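Local coordinates for protein sulfide-quinone reductase (Aquifex aeolicus, PDB 3HYW) that oxidises hydrogen sulfide with the help of a quinone and a bound FAD, building up polysulfide that is released typically as cyclooctasulfur, at residues 22-27 with 324-329; 81-86 with 284-289; 253-258 with 271-276; 277-282 with 419-424. All coordinates share one frame; numbering follows the deposited sequence.

Contact 1 (22-27 with 324-329)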
loop_
_atom_site.group_PDB
_atom_site.type_symbol
_atom_site.label_atom_id
_atom_site.label_comp_id
_atom_site.label_asym_id
_atom_site.label_seq_id
_atom_site.Cartn_x
_atom_site.Cartn_y
_atom_site.Cartn_z
ATOM N N ARG A 22 14.460 21.878 41.001
ATOM C CA ARG A 22 15.633 22.589 41.513
ATOM C C ARG A 22 15.815 23.958 40.856
ATOM O O ARG A 22 16.138 24.944 41.532
ATOM C CB ARG A 22 16.902 21.728 41.384
ATOM C CG ARG A 22 18.229 22.452 41.685
ATOM C CD ARG A 22 18.275 23.109 43.091
ATOM N NE ARG A 22 18.286 22.140 44.191
ATOM C CZ ARG A 22 17.399 22.088 45.185
ATOM N NH1 ARG A 22 16.388 22.952 45.251
ATOM N NH2 ARG A 22 17.524 21.163 46.130
ATOM N N ASN A 23 15.588 24.013 39.549
ATOM C CA ASN A 23 15.768 25.241 38.784
ATOM C C ASN A 23 14.642 26.242 39.046
ATOM O O ASN A 23 14.853 27.457 39.005
ATOM C CB ASN A 23 15.924 24.919 37.287
ATOM C CG ASN A 23 17.293 24.298 36.955
ATOM O OD1 ASN A 23 17.382 23.190 36.423
ATOM N ND2 ASN A 23 18.359 25.013 37.288
ATOM N N LEU A 24 13.453 25.714 39.334
ATOM C CA LEU A 24 12.290 26.515 39.703
ATOM C C LEU A 24 12.395 27.073 41.128
ATOM O O LEU A 24 11.985 28.209 41.396
ATOM C CB LEU A 24 11.021 25.668 39.577
ATOM C CG LEU A 24 10.077 25.782 38.366
ATOM C CD1 LEU A 24 10.758 26.151 37.073
ATOM C CD2 LEU A 24 9.264 24.505 38.197
ATOM N N MET A 25 12.951 26.266 42.027
ATOM C CA MET A 25 12.977 26.579 43.451
ATOM C C MET A 25 14.327 26.175 44.048
ATOM O O MET A 25 14.489 25.045 44.508
ATOM C CB MET A 25 11.819 25.860 44.151
ATOM C CG MET A 25 11.356 26.489 45.449
ATOM S SD MET A 25 9.827 25.731 46.032
ATOM C CE MET A 25 8.614 26.633 45.078
ATOM N N PRO A 26 15.310 27.097 44.021
ATOM C CA PRO A 26 16.647 26.864 44.578
ATOM C C PRO A 26 16.685 26.429 46.045
ATOM O O PRO A 26 17.592 25.694 46.431
ATOM C CB PRO A 26 17.331 28.226 44.414
ATOM C CG PRO A 26 16.656 28.820 43.221
ATOM C CD PRO A 26 15.215 28.435 43.408
ATOM N N ASP A 27 15.724 26.869 46.855
ATOM C CA ASP A 27 15.752 26.544 48.284
ATOM C C ASP A 27 15.012 25.247 48.650
ATOM O O ASP A 27 15.150 24.743 49.763
ATOM C CB ASP A 27 15.306 27.740 49.147
ATOM C CG ASP A 27 13.800 27.958 49.138
ATOM O OD1 ASP A 27 13.142 27.673 48.108
ATOM O OD2 ASP A 27 13.278 28.429 50.180
ATOM N N VAL A 324 4.611 18.409 36.258
ATOM C CA VAL A 324 4.616 17.992 37.665
ATOM C C VAL A 324 5.412 18.959 38.546
ATOM O O VAL A 324 4.971 19.315 39.644
ATOM C CB VAL A 324 5.129 16.543 37.825
ATOM C CG1 VAL A 324 5.554 16.258 39.276
ATOM C CG2 VAL A 324 4.054 15.556 37.366
ATOM N N ALA A 325 6.581 19.372 38.062
ATOM C CA ALA A 325 7.404 20.365 38.753
ATOM C C ALA A 325 6.674 21.696 38.960
ATOM O O ALA A 325 6.708 22.249 40.056
ATOM C CB ALA A 325 8.728 20.570 38.025
ATOM N N HIS A 326 5.990 22.189 37.930
ATOM C CA HIS A 326 5.195 23.419 38.051
ATOM C C HIS A 326 4.027 23.257 39.011
ATOM O O HIS A 326 3.742 24.158 39.804
ATOM C CB HIS A 326 4.695 23.897 36.689
ATOM C CG HIS A 326 5.723 24.654 35.907
ATOM N ND1 HIS A 326 6.015 25.978 36.151
ATOM C CD2 HIS A 326 6.539 24.267 34.898
ATOM C CE1 HIS A 326 6.962 26.378 35.321
ATOM N NE2 HIS A 326 7.299 25.358 34.552
ATOM N N ASN A 327 3.365 22.101 38.934
ATOM C CA ASN A 327 2.247 21.777 39.809
ATOM C C ASN A 327 2.638 21.747 41.285
ATOM O O ASN A 327 1.902 22.255 42.137
ATOM C CB ASN A 327 1.614 20.444 39.390
ATOM C CG ASN A 327 0.818 20.549 38.096
ATOM O OD1 ASN A 327 0.512 19.537 37.455
ATOM N ND2 ASN A 327 0.486 21.766 37.703
ATOM N N ILE A 328 3.794 21.150 41.579
ATOM C CA ILE A 328 4.334 21.096 42.946
ATOM C C ILE A 328 4.715 22.483 43.468
ATOM O O ILE A 328 4.350 22.869 44.589
ATOM C CB ILE A 328 5.552 20.131 43.034
ATOM C CG1 ILE A 328 5.080 18.677 42.917
ATOM C CG2 ILE A 328 6.315 20.328 44.353
ATOM C CD1 ILE A 328 6.204 17.655 42.728
ATOM N N VAL A 329 5.449 23.222 42.644
ATOM C CA VAL A 329 5.896 24.568 42.968
ATOM C C VAL A 329 4.699 25.502 43.212
ATOM O O VAL A 329 4.678 26.245 44.196
ATOM C CB VAL A 329 6.854 25.095 41.859
ATOM C CG1 VAL A 329 6.976 26.604 41.886
ATOM C CG2 VAL A 329 8.219 24.435 42.002
#

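Contact 2 (81-86 with 284-289)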
loop_
_atom_site.group_PDB
_atom_site.type_symbol
_atom_site.label_atom_id
_atom_site.label_comp_id
_atom_site.label_asym_id
_atom_site.label_seq_id
_atom_site.Cartn_x
_atom_site.Cartn_y
_atom_site.Cartn_z
ATOM N N ILE A 81 5.643 2.820 50.347
ATOM C CA ILE A 81 5.145 4.179 50.482
ATOM C C ILE A 81 3.941 4.140 51.415
ATOM O O ILE A 81 3.005 3.362 51.199
ATOM C CB ILE A 81 4.704 4.766 49.112
ATOM C CG1 ILE A 81 5.888 4.856 48.141
ATOM C CG2 ILE A 81 4.030 6.131 49.289
ATOM C CD1 ILE A 81 5.486 5.013 46.677
ATOM N N ASP A 82 3.975 4.961 52.459
ATOM C CA ASP A 82 2.799 5.189 53.295
ATOM C C ASP A 82 2.273 6.593 52.986
ATOM O O ASP A 82 2.814 7.587 53.483
ATOM C CB ASP A 82 3.130 5.015 54.787
ATOM C CG ASP A 82 1.906 5.162 55.692
ATOM O OD1 ASP A 82 0.878 5.719 55.251
ATOM O OD2 ASP A 82 1.978 4.731 56.868
ATOM N N PRO A 83 1.216 6.676 52.155
ATOM C CA PRO A 83 0.702 7.964 51.680
ATOM C C PRO A 83 -0.080 8.735 52.742
ATOM O O PRO A 83 -0.258 9.944 52.609
ATOM C CB PRO A 83 -0.218 7.569 50.525
ATOM C CG PRO A 83 -0.675 6.207 50.858
ATOM C CD PRO A 83 0.436 5.542 51.626
ATOM N N ASP A 84 -0.548 8.032 53.773
ATOM C CA ASP A 84 -1.255 8.651 54.889
ATOM C C ASP A 84 -0.272 9.310 55.847
ATOM O O ASP A 84 -0.571 10.350 56.433
ATOM C CB ASP A 84 -2.099 7.613 55.637
ATOM C CG ASP A 84 -3.141 6.957 54.748
ATOM O OD1 ASP A 84 -3.985 7.684 54.188
ATOM O OD2 ASP A 84 -3.120 5.712 54.614
ATOM N N ALA A 85 0.896 8.693 55.997
ATOM C CA ALA A 85 1.947 9.204 56.872
ATOM C C ALA A 85 2.928 10.087 56.109
ATOM O O ALA A 85 3.825 10.677 56.709
ATOM C CB ALA A 85 2.686 8.052 57.532
ATOM N N ASN A 86 2.748 10.174 54.789
ATOM C CA ASN A 86 3.676 10.885 53.895
ATOM C C ASN A 86 5.117 10.403 54.040
ATOM O O ASN A 86 6.041 11.204 54.208
ATOM C CB ASN A 86 3.602 12.407 54.089
ATOM C CG ASN A 86 2.230 12.970 53.803
ATOM O OD1 ASN A 86 1.676 12.776 52.723
ATOM N ND2 ASN A 86 1.669 13.676 54.777
ATOM N N PRO A 284 -5.334 11.327 42.203
ATOM C CA PRO A 284 -6.629 11.906 42.567
ATOM C C PRO A 284 -6.933 11.939 44.065
ATOM O O PRO A 284 -7.661 12.827 44.516
ATOM C CB PRO A 284 -7.632 10.990 41.853
ATOM C CG PRO A 284 -6.857 10.405 40.721
ATOM C CD PRO A 284 -5.498 10.171 41.304
ATOM N N THR A 285 -6.404 10.976 44.821
ATOM C CA THR A 285 -6.732 10.838 46.246
ATOM C C THR A 285 -5.714 11.564 47.127
ATOM O O THR A 285 -6.084 12.335 48.015
ATOM C CB THR A 285 -6.838 9.347 46.667
ATOM O OG1 THR A 285 -7.799 8.680 45.843
ATOM C CG2 THR A 285 -7.264 9.212 48.125
ATOM N N TYR A 286 -4.434 11.304 46.881
ATOM C CA TYR A 286 -3.356 11.960 47.608
ATOM C C TYR A 286 -2.737 13.014 46.700
ATOM O O TYR A 286 -1.942 12.708 45.809
ATOM C CB TYR A 286 -2.320 10.939 48.095
ATOM C CG TYR A 286 -2.891 9.881 49.024
ATOM C CD1 TYR A 286 -3.249 8.621 48.543
ATOM C CD2 TYR A 286 -3.079 10.144 50.387
ATOM C CE1 TYR A 286 -3.781 7.641 49.393
ATOM C CE2 TYR A 286 -3.605 9.178 51.241
ATOM C CZ TYR A 286 -3.955 7.928 50.735
ATOM O OH TYR A 286 -4.472 6.972 51.581
ATOM N N LYS A 287 -3.132 14.261 46.932
ATOM C CA LYS A 287 -2.830 15.366 46.025
ATOM C C LYS A 287 -1.351 15.769 46.015
ATOM O O LYS A 287 -0.912 16.505 45.130
ATOM C CB LYS A 287 -3.729 16.570 46.343
ATOM C CG LYS A 287 -5.213 16.289 46.089
ATOM C CD LYS A 287 -6.017 17.582 45.927
ATOM C CE LYS A 287 -7.396 17.310 45.327
ATOM N NZ LYS A 287 -7.329 16.553 44.033
ATOM N N ASN A 288 -0.592 15.264 46.990
ATOM C CA ASN A 288 0.848 15.513 47.065
ATOM C C ASN A 288 1.691 14.384 46.454
ATOM O O ASN A 288 2.921 14.388 46.565
ATOM C CB ASN A 288 1.278 15.820 48.511
ATOM C CG ASN A 288 1.133 14.626 49.448
ATOM O OD1 ASN A 288 0.268 13.779 49.267
ATOM N ND2 ASN A 288 1.982 14.572 50.470
ATOM N N ILE A 289 1.022 13.429 45.810
ATOM C CA ILE A 289 1.699 12.358 45.069
ATOM C C ILE A 289 1.508 12.565 43.568
ATOM O O ILE A 289 0.392 12.779 43.096
ATOM C CB ILE A 289 1.210 10.939 45.479
ATOM C CG1 ILE A 289 1.517 10.662 46.960
ATOM C CG2 ILE A 289 1.850 9.867 44.587
ATOM C CD1 ILE A 289 1.011 9.318 47.472
HETATM O O HOH W 1 0.860 11.119 50.290
#

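Contact 3 (253-258 with 271-276). With SO4 (sulfate ion), chain N.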
loop_
_atom_site.group_PDB
_atom_site.type_symbol
_atom_site.label_atom_id
_atom_site.label_comp_id
_atom_site.label_asym_id
_atom_site.label_seq_id
_atom_site.Cartn_x
_atom_site.Cartn_y
_atom_site.Cartn_z
ATOM N N SER A 253 6.249 -7.052 28.457
ATOM C CA SER A 253 5.206 -6.094 28.809
ATOM C C SER A 253 5.606 -5.405 30.118
ATOM O O SER A 253 6.536 -5.848 30.801
ATOM C CB SER A 253 3.855 -6.791 28.942
ATOM O OG SER A 253 3.868 -7.718 30.011
ATOM N N PHE A 254 4.925 -4.318 30.462
ATOM C CA PHE A 254 5.289 -3.559 31.656
ATOM C C PHE A 254 4.212 -3.654 32.724
ATOM O O PHE A 254 3.023 -3.697 32.410
ATOM C CB PHE A 254 5.517 -2.081 31.340
ATOM C CG PHE A 254 6.587 -1.807 30.314
ATOM C CD1 PHE A 254 7.646 -2.693 30.103
ATOM C CD2 PHE A 254 6.563 -0.616 29.599
ATOM C CE1 PHE A 254 8.636 -2.413 29.161
ATOM C CE2 PHE A 254 7.563 -0.309 28.655
ATOM C CZ PHE A 254 8.595 -1.209 28.432
ATOM N N GLN A 255 4.635 -3.697 33.982
ATOM C CA GLN A 255 3.728 -3.477 35.101
ATOM C C GLN A 255 4.364 -2.436 36.015
ATOM O O GLN A 255 5.490 -1.995 35.776
ATOM C CB GLN A 255 3.423 -4.782 35.858
ATOM C CG GLN A 255 4.601 -5.400 36.633
ATOM C CD GLN A 255 4.203 -6.618 37.476
ATOM O OE1 GLN A 255 3.060 -6.740 37.919
ATOM N NE2 GLN A 255 5.158 -7.516 37.707
ATOM N N GLY A 256 3.634 -2.031 37.047
ATOM C CA GLY A 256 4.190 -1.169 38.073
ATOM C C GLY A 256 4.918 -1.983 39.130
ATOM O O GLY A 256 4.780 -3.207 39.187
ATOM N N PRO A 257 5.689 -1.299 39.988
ATOM C CA PRO A 257 6.514 -1.961 40.984
ATOM C C PRO A 257 5.758 -2.224 42.280
ATOM O O PRO A 257 4.635 -1.733 42.471
ATOM C CB PRO A 257 7.625 -0.942 41.218
ATOM C CG PRO A 257 6.923 0.377 41.088
ATOM C CD PRO A 257 5.819 0.168 40.063
ATOM N N GLU A 258 6.385 -2.987 43.166
ATOM C CA GLU A 258 5.809 -3.298 44.464
ATOM C C GLU A 258 5.739 -2.086 45.385
ATOM O O GLU A 258 4.845 -1.995 46.218
ATOM C CB GLU A 258 6.570 -4.448 45.122
ATOM C CG GLU A 258 6.410 -5.760 44.374
ATOM C CD GLU A 258 4.958 -6.202 44.285
ATOM O OE1 GLU A 258 4.387 -6.551 45.339
ATOM O OE2 GLU A 258 4.391 -6.203 43.165
ATOM N N ALA A 271 -5.160 -3.295 37.951
ATOM C CA ALA A 271 -4.835 -4.119 36.784
ATOM C C ALA A 271 -3.344 -4.275 36.496
ATOM O O ALA A 271 -2.924 -5.316 35.993
ATOM C CB ALA A 271 -5.563 -3.593 35.542
ATOM N N ASN A 272 -2.548 -3.253 36.809
ATOM C CA ASN A 272 -1.137 -3.231 36.395
ATOM C C ASN A 272 -0.125 -2.704 37.418
ATOM O O ASN A 272 1.077 -2.731 37.160
ATOM C CB ASN A 272 -0.991 -2.460 35.073
ATOM C CG ASN A 272 -1.674 -1.105 35.107
ATOM O OD1 ASN A 272 -1.544 -0.354 36.070
ATOM N ND2 ASN A 272 -2.406 -0.786 34.046
ATOM N N LYS A 273 -0.612 -2.220 38.561
ATOM C CA LYS A 273 0.239 -1.665 39.633
ATOM C C LYS A 273 0.939 -0.354 39.239
ATOM O O LYS A 273 1.881 0.085 39.901
ATOM C CB LYS A 273 1.250 -2.700 40.161
ATOM C CG LYS A 273 0.628 -3.850 40.955
ATOM C CD LYS A 273 1.650 -4.944 41.256
ATOM C CE LYS A 273 1.045 -6.046 42.119
ATOM N NZ LYS A 273 1.960 -7.212 42.265
ATOM N N MET A 274 0.464 0.272 38.169
ATOM C CA MET A 274 0.999 1.559 37.762
ATOM C C MET A 274 0.309 2.676 38.533
ATOM O O MET A 274 -0.752 2.457 39.132
ATOM C CB MET A 274 0.872 1.751 36.249
ATOM C CG MET A 274 1.867 0.910 35.481
ATOM S SD MET A 274 1.872 1.231 33.716
ATOM C CE MET A 274 0.463 0.350 33.155
ATOM N N VAL A 275 0.920 3.863 38.525
ATOM C CA VAL A 275 0.424 4.990 39.319
ATOM C C VAL A 275 -0.853 5.609 38.742
ATOM O O VAL A 275 -0.877 6.063 37.598
ATOM C CB VAL A 275 1.494 6.099 39.495
ATOM C CG1 VAL A 275 0.981 7.188 40.437
ATOM C CG2 VAL A 275 2.815 5.498 40.025
ATOM N N ILE A 276 -1.903 5.641 39.555
ATOM C CA ILE A 276 -3.140 6.313 39.175
ATOM C C ILE A 276 -2.891 7.818 39.186
ATOM O O ILE A 276 -2.524 8.399 40.210
ATOM C CB ILE A 276 -4.323 5.941 40.097
ATOM C CG1 ILE A 276 -4.533 4.419 40.116
ATOM C CG2 ILE A 276 -5.614 6.668 39.649
ATOM C CD1 ILE A 276 -5.488 3.914 41.224
HETATM S S SO4 N . 10.076 -2.966 43.242
HETATM O O1 SO4 N . 10.924 -3.963 43.872
HETATM O O2 SO4 N . 9.088 -3.681 42.438
HETATM O O3 SO4 N . 9.418 -2.142 44.251
HETATM O O4 SO4 N . 10.908 -2.126 42.384
#

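Contact 4 (277-282 with 419-424)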
loop_
_atom_site.group_PDB
_atom_site.type_symbol
_atom_site.label_atom_id
_atom_site.label_comp_id
_atom_site.label_asym_id
_atom_site.label_seq_id
_atom_site.Cartn_x
_atom_site.Cartn_y
_atom_site.Cartn_z
ATOM N N VAL A 277 -3.047 8.438 38.021
ATOM C CA VAL A 277 -2.862 9.879 37.900
ATOM C C VAL A 277 -4.029 10.492 37.155
ATOM O O VAL A 277 -4.753 9.790 36.441
ATOM C CB VAL A 277 -1.517 10.268 37.200
ATOM C CG1 VAL A 277 -0.320 9.877 38.059
ATOM C CG2 VAL A 277 -1.405 9.683 35.779
ATOM N N ASN A 278 -4.216 11.795 37.346
ATOM C CA ASN A 278 -5.185 12.552 36.563
ATOM C C ASN A 278 -4.478 13.271 35.401
ATOM O O ASN A 278 -3.335 12.947 35.088
ATOM C CB ASN A 278 -5.987 13.512 37.461
ATOM C CG ASN A 278 -5.115 14.536 38.185
ATOM O OD1 ASN A 278 -4.027 14.900 37.726
ATOM N ND2 ASN A 278 -5.615 15.030 39.318
ATOM N N ARG A 279 -5.150 14.239 34.774
ATOM C CA ARG A 279 -4.593 14.976 33.628
ATOM C C ARG A 279 -3.314 15.743 33.976
ATOM O O ARG A 279 -2.476 16.011 33.107
ATOM C CB ARG A 279 -5.628 15.958 33.077
ATOM C CG ARG A 279 -6.893 15.299 32.548
ATOM C CD ARG A 279 -7.932 16.326 32.146
ATOM N NE ARG A 279 -9.114 15.670 31.603
ATOM C CZ ARG A 279 -10.347 16.153 31.680
ATOM N NH1 ARG A 279 -11.351 15.462 31.160
ATOM N NH2 ARG A 279 -10.582 17.315 32.282
ATOM N N CYS A 280 -3.183 16.097 35.249
ATOM C CA CYS A 280 -2.076 16.914 35.736
ATOM C C CYS A 280 -0.994 16.027 36.369
ATOM O O CYS A 280 -0.097 16.507 37.059
ATOM C CB CYS A 280 -2.607 17.972 36.711
ATOM S SG CYS A 280 -3.819 19.085 35.922
ATOM N N PHE A 281 -1.111 14.724 36.114
ATOM C CA PHE A 281 -0.180 13.692 36.596
ATOM C C PHE A 281 -0.024 13.661 38.110
ATOM O O PHE A 281 1.025 13.308 38.656
ATOM C CB PHE A 281 1.134 13.712 35.800
ATOM C CG PHE A 281 0.986 13.056 34.459
ATOM C CD1 PHE A 281 0.256 13.682 33.448
ATOM C CD2 PHE A 281 1.473 11.773 34.240
ATOM C CE1 PHE A 281 0.051 13.052 32.220
ATOM C CE2 PHE A 281 1.272 11.137 33.014
ATOM C CZ PHE A 281 0.572 11.785 32.001
ATOM N N GLN A 282 -1.131 14.011 38.757
ATOM C CA GLN A 282 -1.270 13.998 40.187
ATOM C C GLN A 282 -2.218 12.863 40.546
ATOM O O GLN A 282 -3.187 12.608 39.831
ATOM C CB GLN A 282 -1.857 15.346 40.608
ATOM C CG GLN A 282 -2.303 15.488 42.051
ATOM C CD GLN A 282 -3.087 16.769 42.244
ATOM O OE1 GLN A 282 -4.098 16.989 41.580
ATOM N NE2 GLN A 282 -2.611 17.632 43.132
ATOM N N CYS A 419 -4.387 23.772 32.736
ATOM C CA CYS A 419 -5.476 22.823 32.795
ATOM C C CYS A 419 -6.529 23.329 33.772
ATOM O O CYS A 419 -6.292 23.404 34.984
ATOM C CB CYS A 419 -4.963 21.440 33.196
ATOM S SG CYS A 419 -6.228 20.162 33.146
ATOM N N LYS A 420 -7.684 23.689 33.221
ATOM C CA LYS A 420 -8.787 24.257 33.995
ATOM C C LYS A 420 -9.505 23.203 34.844
ATOM O O LYS A 420 -10.261 23.545 35.758
ATOM C CB LYS A 420 -9.777 24.972 33.067
ATOM C CG LYS A 420 -10.241 24.143 31.866
ATOM C CD LYS A 420 -11.157 24.954 30.948
ATOM C CE LYS A 420 -11.419 24.228 29.628
ATOM N NZ LYS A 420 -10.184 24.098 28.787
ATOM N N ASP A 421 -9.270 21.930 34.531
ATOM C CA ASP A 421 -9.852 20.820 35.284
ATOM C C ASP A 421 -8.969 19.584 35.169
ATOM O O ASP A 421 -8.973 18.894 34.141
ATOM C CB ASP A 421 -11.275 20.512 34.795
ATOM C CG ASP A 421 -11.960 19.418 35.614
ATOM O OD1 ASP A 421 -11.582 19.202 36.789
ATOM O OD2 ASP A 421 -12.887 18.777 35.076
ATOM N N CYS A 422 -8.222 19.313 36.238
ATOM C CA CYS A 422 -7.289 18.190 36.289
ATOM C C CYS A 422 -7.986 16.830 36.336
ATOM O O CYS A 422 -7.386 15.820 35.995
ATOM C CB CYS A 422 -6.346 18.321 37.495
ATOM S SG CYS A 422 -5.108 19.653 37.402
ATOM N N GLU A 423 -9.250 16.811 36.762
ATOM C CA GLU A 423 -9.998 15.564 36.939
ATOM C C GLU A 423 -10.338 14.893 35.610
ATOM O O GLU A 423 -11.063 15.448 34.785
ATOM C CB GLU A 423 -11.262 15.811 37.768
ATOM C CG GLU A 423 -12.068 14.554 38.071
ATOM C CD GLU A 423 -13.345 14.858 38.829
ATOM O OE1 GLU A 423 -13.263 15.266 40.009
ATOM O OE2 GLU A 423 -14.433 14.688 38.243
ATOM N N GLY A 424 -9.810 13.689 35.421
ATOM C CA GLY A 424 -9.982 12.931 34.190
ATOM C C GLY A 424 -8.731 12.126 33.900
ATOM O O GLY A 424 -7.719 12.279 34.582
HETATM O O HOH W 2 -12.907 19.302 31.705
#

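Contact 1 (22-27 with 324-329)
Leu-24 and Met-25 pack on Val-329 where the end of helix 12-24 meets helix 314-332 in the Rossmann-type FAD domain. Helix 12-24 follows the glycine-rich loop whose residues bind FAD. Segment 22-27 holds the last residues of this helix and the loop after it; Met-25 is the first to leave helical geometry. The tight part is apolar. Met-25 and Val-329 reach toward each other tip to tip, with CE of Met-25 3.6 Å from CG1 of Val-329. CG of Met-25 lies anti to the backbone N (chi1 -156°), and the chain stays extended until it bends at the sulfur. That bend sets the terminal methyl against both branches of the valine. The other branch, CG2 of Val-329, also lies 3.9 Å from CB of Leu-24. One turn earlier in helix 314-332, Ala-325 adds its CB at 4.0 Å from CD2 of Leu-24, and it also touches Asn-20 and Leu-21 of helix 12-24.

The looser side is where Leu-24 and His-326 are partly exposed. Here the two side chains cross at about a right angle. Tyr-339 also meets the His-326 ring, with the planes inclined at about 55°. Within the last turn of helix 12-24, Arg-22 reaches forward to the chain that follows. Its NH1 bonds weakly to O of Met-25, and further bonds tie the guanidinium to Leu-28, Phe-69 and Asn-70. Between Leu-24 and His-326 the contact is CH-pi: CD2 of Leu-24 sits 4.0 Å from the imidazole centroid, 5° off the ring normal.

Contact 2 (81-86 with 284-289)
Pro-83 sets its CB over the face of the Tyr-286 ring, 3.5 Å from the centroid and almost on the normal, a CH-pi contact. CG of the same proline leans toward the hydroxyl end, 3.7 Å from CZ of Tyr-286. On the far face of the ring, CG2 of Thr-285 sits toward the rim. OH of Tyr-286 donates to OD1 of Asp-84 at 2.7 Å, from above the carboxylate plane. CB of Pro-83 also touches CD1 of Ile-289 at 3.7 Å.

A second polar link joins the amides of Asn-86 and Asn-288, whose planes are 88° apart. ND2 of Asn-288 donates to OD1 of Asn-86 at 2.9 Å with an N-H...O angle of 164°. The bond lies in the donor's amide plane but above the acceptor's carbonyl plane. CG of Asn-288 stands between its backbone N and carbonyl carbon (chi1 67°), which points the amide at Asn-86. Asp-99 O takes a further bond from the same ND2. A water lies 2.8 Å from O of Pro-83 and 2.9 Å from OD1 of Asn-288.

Further out, OD1 of Asp-82 accepts from the backbone N of Ala-85, and a type I turn runs from Tyr-286 to Ile-289. The contact sets an Asx motif at the end of strand 78-82 against the beta turn leading into strand 289-291, an edge strand of the parallel sheet in the FAD domain.

Contact 3 (253-258 with 271-276)
The backbones come closest at Gly-256 and Met-274, whose CA atoms are 4.2 Å apart. This is where strand 247-255 of the mixed sheet ends and gives way to helix 258-261, with Pro-257 at the N-cap position. N of Gly-256 donates to O of Asn-272 at 2.7 Å. The bond is almost straight, at 176°. CA of Gly-256 then makes a CA-H...O contact with O of Lys-273, 3.2 Å away. This buried oxygen has no hydrogen-bond partner in the model. The missing side chain lets the two chains come this close. Opposite the strand end, segment 271-276 turns at Asn-272. OD1 of Asn-272 accepts from N of Met-274 at 3.0 Å, an Asx turn.

Of the residues here, Lys-273 has the most surface buried by the other segment. It is fully extended beyond CG and runs beside Gln-255, both pointing the same way. CG of Met-274 packs over N of Gly-256 at 3.8 Å. Pro-257 touches Thr-105, an FAD-binding residue, while Phe-254 lines the hydrogen sulfide pocket. A sulfate, probably from the crystallisation liquor, accepts from N of Glu-258 at 2.9 Å. Val-259 N and the amines of Lys-77 and Lys-108 also bind it.

The Glu-258 chain bends at chi2 (-60°), which turns its carboxylate back toward segment 271-276. There NZ of Lys-273 meets OE2 of Glu-258 at 2.8 Å in a salt bridge, on the syn lone pair of that oxygen.

Contact 4 (277-282 with 419-424)
Arg-279, Cys-422 and Cys-280 carry this contact. The two cysteines form a disulfide, with SG of Cys-280 2.0 Å from SG of Cys-422 and a chi3 of -84°. CB of Cys-419 packs against SG of Cys-280 at 3.8 Å. Cys-419 is itself joined to Cys-430 in a second disulfide.

Arg-279 grips segment 419-424 with both its backbone and its side chain. Its backbone N donates to O of Cys-422 at 3.0 Å. The side chain is extended from CG to NE, which carries the guanidinium to the carbonyls of Asp-421 and Glu-423. There NH2 of Arg-279 donates to O of Asp-421 at 2.9 Å, near the plane of the guanidinium. O of Glu-423 lies over one face instead, toward the rim. The salt bridge to Asp-421 is long, with NH2 of Arg-279 3.9 Å from OD2 of Asp-421; a water accepts from NH2 and donates a weak bond to OD2. NE has another partner, OG of Ser-428.

Asn-278 shapes the turn that presents these residues. Its CG sits between the backbone N and the carbonyl carbon (chi1 60°), which brings OD1 over the chain that follows. That oxygen accepts from N of Cys-280 at 2.9 Å and from N of Gln-282, one from each face of its plane. The result is an Asx turn overlapping a type I turn.

Cys-280 touches Asn-327 of helix 314-332, and Phe-281 packs on the same helix and on strand 339-341. The disulfide ties the C-terminal tail beyond strand 416-418 to the loop before strand 289-291, against helix 314-332.

In the fold
Contact 1 is the buried, apolar one, formed by helix 314-332 and the end of helix 12-24. Contacts 2, 3 and 4 are partly buried, and polar bonds carry much of each. Their segments 271-276, 277-282 and 284-289 all come from the long connection between helix 258-261 and strand 289-291. Contact 3 lies nearest the centre of the chain and close to the FAD and hydrogen sulfide sites; the other three lie further out. Only contact 4 is covalent across its segments. It touches contact 1, where Val-324 packs on Phe-281, and contact 2, where Gln-282 NE2 probably bonds O of Lys-287. Contact 2 meets contact 3 at Pro-284 and Ile-276.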